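Local atomic coordinates of ribonuclease P protein component 3 (Thermococcus kodakarensis KOD1, PDB entry 3WYZ), a protein that is probably one of the protein subunits of ribonuclease P, the ribonucleoprotein that cleaves precursor tRNA to produce its mature 5'-end. Residues 22-27 with 32-37; 157-162 with 196-201. All coordinates share one frame; numbering follows the deposited sequence.

Contact 1: residues 22-27 with 32-37; sequences EAHELA and DEVVFT
With CG anti to the backbone N (chi1 -171°), His24 extends its imidazole from helix 22-27 to strand 33-37, where Val34, its CG1 likewise anti to the N, lays that methyl over one face of the ring. This is a CH-pi contact: Val34 CG1 sits 4.0 Å from the centroid of the His24 ring, 28° off the normal. The imidazole ends against the strand backbone, with His24 CE1 3.3 Å from Val34 O. Phe36 CB lies 3.7 Å from His24 ND1, and the two side chains cross nearly at right angles. One turn along the helix, Ala27 CB packs on the other methyl, Val34 CG2, at 4.0 Å. Tyr62 extends the aromatic cluster, stacking on Phe36 and meeting His24 edge-to-face. Segments 22-27 and 33-37 run nearly antiparallel, at 171°, as the helix and second strand of the beta-alpha-beta unit that strand 14-18 opens. His24 ND1 is buried by the contact without a hydrogen-bonding partner in the model, so on this side the imidazole is met mainly by carbon, and a neutral ring is likely to suit these surroundings better than a charged one.

Contact 2: residues 157-162 with 196-201; sequences RFMMKT and INIGME
The helix 157-162 meets the C-terminal end of helix 188-198 at close range, Met160 CA and Ile198 CA being only 4.8 Å apart, just where Gly199, at a positive phi of 114°, closes that helix with a Schellman motif. Ile198 carries the contact with both branches. Its CG2, anti to the backbone N, presses on the backbone of the facing helix, 3.1 Å from Met159 O, while Ile198 CD1 lies only 3.3 Å from Met159 CB, tighter than usual for two carbons. From there the Met159 side chain runs on, extended, and its SD passes 3.8 Å from Ile198 CD1. Met160 flanks the isoleucine: its CG lies 3.4 Å from Ile198 O, and its extended chain carries CE to 3.4 Å from Asn197 O. Replacing Ile198 by an alanine removes CG2 and CD1 and is likely to open a gap beside Met159 CB and its carbonyl. Ile198 also touches Leu156 and Trp163, so helix 149-168 offers it several side chains. Met159 also packs on Trp114, as does Thr162, which reaches Ile137 and Phe139 of strand 136-140, so helix 149-168 meets that strand with one flank and the end of helix 188-198 with another.

How the contacts relate
Contact 1 and contact 2 lie in different parts of the TIM barrel-like fold, their centres 25 Å apart and their nearest atoms about 16 Å apart, and they share no helix or strand. Contact 1 is buried and local, joining a helix to the strand that follows it in sequence, at the start of the parallel sheet. Contact 2 is partly buried and brings together two helices well separated in sequence, near the last strands. The chemistry follows: inside the beta-alpha-beta unit an aromatic ring and a valine methyl pair up, whereas between the helices the packing is aliphatic, methionine and isoleucine chains meeting each other and backbone carbonyls, with no ring in it. Neither is held by hydrogen bonds between its segments.

Contact 1: residues 22-27 with 32-37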
loop_
_atom_site.group_PDB
_atom_site.type_symbol
_atom_site.label_atom_id
_atom_site.label_comp_id
_atom_site.label_asym_id
_atom_site.label_seq_id
_atom_site.Cartn_x
_atom_site.Cartn_y
_atom_site.Cartn_z
ATOM N N GLU A 22 -5.396 4.240 17.357
ATOM C CA GLU A 22 -6.040 3.079 17.977
ATOM C C GLU A 22 -5.933 1.833 17.099
ATOM O O GLU A 22 -5.810 0.719 17.605
ATOM C CB GLU A 22 -7.511 3.368 18.290
ATOM C CG GLU A 22 -7.720 4.419 19.368
ATOM C CD GLU A 22 -9.175 4.545 19.784
ATOM O OE1 GLU A 22 -9.833 3.495 19.969
ATOM O OE2 GLU A 22 -9.660 5.694 19.932
ATOM N N ALA A 23 -5.998 2.034 15.786
ATOM C CA ALA A 23 -5.819 0.951 14.823
ATOM C C ALA A 23 -4.415 0.355 14.948
ATOM O O ALA A 23 -4.246 -0.862 14.927
ATOM C CB ALA A 23 -6.053 1.464 13.405
ATOM N N HIS A 24 -3.422 1.230 15.086
ATOM C CA HIS A 24 -2.032 0.817 15.240
ATOM C C HIS A 24 -1.812 -0.005 16.514
ATOM O O HIS A 24 -1.221 -1.080 16.457
ATOM C CB HIS A 24 -1.118 2.041 15.249
ATOM C CG HIS A 24 0.338 1.705 15.195
ATOM N ND1 HIS A 24 1.074 1.783 14.032
ATOM C CD2 HIS A 24 1.194 1.290 16.158
ATOM C CE1 HIS A 24 2.322 1.434 14.284
ATOM N NE2 HIS A 24 2.419 1.124 15.564
ATOM N N GLU A 25 -2.286 0.503 17.651
ATOM C CA GLU A 25 -2.144 -0.207 18.930
ATOM C C GLU A 25 -2.861 -1.558 18.911
ATOM O O GLU A 25 -2.387 -2.529 19.506
ATOM C CB GLU A 25 -2.662 0.644 20.091
ATOM C CG GLU A 25 -2.262 0.133 21.484
ATOM C CD GLU A 25 -3.268 -0.820 22.125
ATOM O OE1 GLU A 25 -3.002 -1.293 23.258
ATOM O OE2 GLU A 25 -4.326 -1.096 21.514
ATOM N N LEU A 26 -4.001 -1.615 18.227
ATOM C CA LEU A 26 -4.759 -2.855 18.092
ATOM C C LEU A 26 -4.038 -3.862 17.200
ATOM O O LEU A 26 -3.881 -5.024 17.569
ATOM C CB LEU A 26 -6.160 -2.554 17.543
ATOM C CG LEU A 26 -7.120 -3.735 17.381
ATOM C CD1 LEU A 26 -7.251 -4.514 18.681
ATOM C CD2 LEU A 26 -8.485 -3.249 16.894
ATOM N N ALA A 27 -3.593 -3.404 16.033
ATOM C CA ALA A 27 -2.884 -4.256 15.074
ATOM C C ALA A 27 -1.557 -4.810 15.601
ATOM O O ALA A 27 -1.118 -5.876 15.163
ATOM C CB ALA A 27 -2.639 -3.494 13.778
ATOM N N ASP A 32 3.420 -8.917 13.582
ATOM C CA ASP A 32 4.779 -8.824 14.113
ATOM C C ASP A 32 5.399 -7.442 13.916
ATOM O O ASP A 32 6.224 -7.008 14.721
ATOM C CB ASP A 32 5.662 -9.891 13.475
ATOM C CG ASP A 32 5.253 -11.290 13.878
ATOM O OD1 ASP A 32 4.193 -11.765 13.419
ATOM O OD2 ASP A 32 5.991 -11.909 14.669
ATOM N N GLU A 33 5.018 -6.771 12.832
ATOM C CA GLU A 33 5.416 -5.391 12.585
ATOM C C GLU A 33 4.222 -4.625 12.049
ATOM O O GLU A 33 3.436 -5.160 11.265
ATOM C CB GLU A 33 6.549 -5.320 11.563
ATOM C CG GLU A 33 7.764 -6.169 11.898
ATOM C CD GLU A 33 8.925 -5.936 10.943
ATOM O OE1 GLU A 33 9.321 -4.759 10.767
ATOM O OE2 GLU A 33 9.445 -6.930 10.377
ATOM N N VAL A 34 4.089 -3.372 12.466
ATOM C CA VAL A 34 3.011 -2.514 11.987
ATOM C C VAL A 34 3.586 -1.171 11.551
ATOM O O VAL A 34 4.213 -0.470 12.342
ATOM C CB VAL A 34 1.919 -2.301 13.059
ATOM C CG1 VAL A 34 0.774 -1.473 12.498
ATOM C CG2 VAL A 34 1.391 -3.636 13.561
ATOM N N VAL A 35 3.379 -0.834 10.281
ATOM C CA VAL A 35 3.820 0.436 9.726
ATOM C C VAL A 35 2.700 1.474 9.859
ATOM O O VAL A 35 1.589 1.244 9.400
ATOM C CB VAL A 35 4.208 0.272 8.244
ATOM C CG1 VAL A 35 4.641 1.604 7.641
ATOM C CG2 VAL A 35 5.306 -0.780 8.088
ATOM N N PHE A 36 2.993 2.601 10.503
ATOM C CA PHE A 36 2.046 3.703 10.594
ATOM C C PHE A 36 2.184 4.618 9.380
ATOM O O PHE A 36 3.268 5.117 9.089
ATOM C CB PHE A 36 2.254 4.511 11.875
ATOM C CG PHE A 36 1.267 5.636 12.040
ATOM C CD1 PHE A 36 1.523 6.890 11.492
ATOM C CD2 PHE A 36 0.083 5.437 12.729
ATOM C CE1 PHE A 36 0.613 7.924 11.633
ATOM C CE2 PHE A 36 -0.830 6.466 12.875
ATOM C CZ PHE A 36 -0.564 7.712 12.327
ATOM N N THR A 37 1.080 4.838 8.676
ATOM C CA THR A 37 1.080 5.650 7.468
ATOM C C THR A 37 0.498 7.040 7.738
ATOM O O THR A 37 -0.619 7.171 8.243
ATOM C CB THR A 37 0.266 4.962 6.356
ATOM O OG1 THR A 37 0.861 3.691 6.045
ATOM C CG2 THR A 37 0.226 5.827 5.104
#

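Contact 2: residues 157-162 with 196-201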
loop_
_atom_site.group_PDB
_atom_site.type_symbol
_atom_site.label_atom_id
_atom_site.label_comp_id
_atom_site.label_asym_id
_atom_site.label_seq_id
_atom_site.Cartn_x
_atom_site.Cartn_y
_atom_site.Cartn_z
ATOM N N ARG A 157 -13.400 -7.470 -8.816
ATOM C CA ARG A 157 -13.000 -7.716 -10.206
ATOM C C ARG A 157 -11.688 -7.010 -10.544
ATOM O O ARG A 157 -10.815 -7.600 -11.176
ATOM C CB ARG A 157 -14.095 -7.302 -11.207
ATOM C CG ARG A 157 -15.232 -8.308 -11.316
ATOM C CD ARG A 157 -16.156 -8.079 -12.513
ATOM N NE ARG A 157 -16.523 -6.670 -12.734
ATOM C CZ ARG A 157 -15.897 -5.830 -13.563
ATOM N NH1 ARG A 157 -16.329 -4.582 -13.680
ATOM N NH2 ARG A 157 -14.840 -6.214 -14.275
ATOM N N PHE A 158 -11.555 -5.755 -10.117
ATOM C CA PHE A 158 -10.353 -4.969 -10.398
ATOM C C PHE A 158 -9.140 -5.546 -9.691
ATOM O O PHE A 158 -8.044 -5.571 -10.249
ATOM C CB PHE A 158 -10.524 -3.495 -9.987
ATOM C CG PHE A 158 -11.723 -2.816 -10.600
ATOM C CD1 PHE A 158 -12.181 -3.160 -11.866
ATOM C CD2 PHE A 158 -12.386 -1.814 -9.906
ATOM C CE1 PHE A 158 -13.280 -2.523 -12.421
ATOM C CE2 PHE A 158 -13.484 -1.178 -10.448
ATOM C CZ PHE A 158 -13.933 -1.529 -11.707
ATOM N N MET A 159 -9.343 -5.990 -8.456
ATOM C CA MET A 159 -8.286 -6.629 -7.684
ATOM C C MET A 159 -7.847 -7.950 -8.311
ATOM O O MET A 159 -6.663 -8.275 -8.291
ATOM C CB MET A 159 -8.744 -6.873 -6.254
ATOM C CG MET A 159 -8.845 -5.606 -5.426
ATOM S SD MET A 159 -9.337 -5.963 -3.734
ATOM C CE MET A 159 -9.417 -4.316 -3.048
ATOM N N MET A 160 -8.799 -8.700 -8.861
ATOM C CA MET A 160 -8.496 -9.926 -9.598
ATOM C C MET A 160 -7.663 -9.643 -10.848
ATOM O O MET A 160 -6.701 -10.354 -11.108
ATOM C CB MET A 160 -9.781 -10.664 -9.985
ATOM C CG MET A 160 -10.502 -11.306 -8.810
ATOM S SD MET A 160 -12.130 -11.941 -9.257
ATOM C CE MET A 160 -12.895 -12.153 -7.648
ATOM N N LYS A 161 -8.031 -8.616 -11.613
ATOM C CA LYS A 161 -7.286 -8.252 -12.828
ATOM C C LYS A 161 -5.860 -7.812 -12.491
ATOM O O LYS A 161 -4.906 -8.203 -13.165
ATOM C CB LYS A 161 -7.988 -7.131 -13.613
ATOM C CG LYS A 161 -9.350 -7.503 -14.193
ATOM C CD LYS A 161 -9.614 -6.802 -15.523
ATOM C CE LYS A 161 -11.102 -6.724 -15.856
ATOM N NZ LYS A 161 -11.350 -6.514 -17.316
ATOM N N THR A 162 -5.726 -6.995 -11.452
ATOM C CA THR A 162 -4.429 -6.515 -11.010
ATOM C C THR A 162 -3.566 -7.656 -10.467
ATOM O O THR A 162 -2.365 -7.710 -10.730
ATOM C CB THR A 162 -4.576 -5.425 -9.938
ATOM O OG1 THR A 162 -5.352 -4.338 -10.462
ATOM C CG2 THR A 162 -3.231 -4.906 -9.510
ATOM N N ILE A 196 -7.063 -14.877 -1.152
ATOM C CA ILE A 196 -7.705 -16.057 -1.730
ATOM C C ILE A 196 -8.933 -15.668 -2.565
ATOM O O ILE A 196 -9.135 -16.218 -3.647
ATOM C CB ILE A 196 -8.112 -17.083 -0.645
ATOM C CG1 ILE A 196 -6.872 -17.633 0.070
ATOM C CG2 ILE A 196 -8.908 -18.235 -1.254
ATOM C CD1 ILE A 196 -7.167 -18.192 1.448
ATOM N N ASN A 197 -9.735 -14.722 -2.075
ATOM C CA ASN A 197 -10.884 -14.207 -2.842
ATOM C C ASN A 197 -10.484 -13.621 -4.189
ATOM O O ASN A 197 -11.203 -13.762 -5.173
ATOM C CB ASN A 197 -11.629 -13.124 -2.057
ATOM C CG ASN A 197 -12.454 -13.683 -0.918
ATOM O OD1 ASN A 197 -12.318 -14.846 -0.539
ATOM N ND2 ASN A 197 -13.316 -12.842 -0.356
ATOM N N ILE A 198 -9.342 -12.942 -4.207
ATOM C CA ILE A 198 -8.812 -12.298 -5.404
ATOM C C ILE A 198 -8.149 -13.305 -6.341
ATOM O O ILE A 198 -7.870 -12.986 -7.491
ATOM C CB ILE A 198 -7.822 -11.171 -5.002
ATOM C CG1 ILE A 198 -8.553 -10.088 -4.205
ATOM C CG2 ILE A 198 -7.148 -10.535 -6.203
ATOM C CD1 ILE A 198 -9.840 -9.619 -4.828
ATOM N N GLY A 199 -7.894 -14.515 -5.855
ATOM C CA GLY A 199 -7.339 -15.586 -6.684
ATOM C C GLY A 199 -5.944 -16.050 -6.318
ATOM O O GLY A 199 -5.320 -16.779 -7.092
ATOM N N MET A 200 -5.450 -15.630 -5.152
ATOM C CA MET A 200 -4.142 -16.054 -4.678
ATOM C C MET A 200 -4.222 -17.467 -4.110
ATOM O O MET A 200 -5.248 -17.874 -3.573
ATOM C CB MET A 200 -3.624 -15.089 -3.608
ATOM C CG MET A 200 -3.556 -13.638 -4.058
ATOM S SD MET A 200 -2.773 -12.570 -2.840
ATOM C CE MET A 200 -1.093 -13.131 -3.016
ATOM N N GLU A 201 -3.137 -18.216 -4.235
ATOM C CA GLU A 201 -3.036 -19.509 -3.575
ATOM C C GLU A 201 -2.646 -19.226 -2.128
ATOM O O GLU A 201 -2.264 -18.101 -1.784
ATOM C CB GLU A 201 -1.987 -20.407 -4.245
ATOM C CG GLU A 201 -2.226 -20.681 -5.729
ATOM C CD GLU A 201 -3.479 -21.497 -6.017
ATOM O OE1 GLU A 201 -4.062 -22.085 -5.079
ATOM O OE2 GLU A 201 -3.878 -21.561 -7.202
#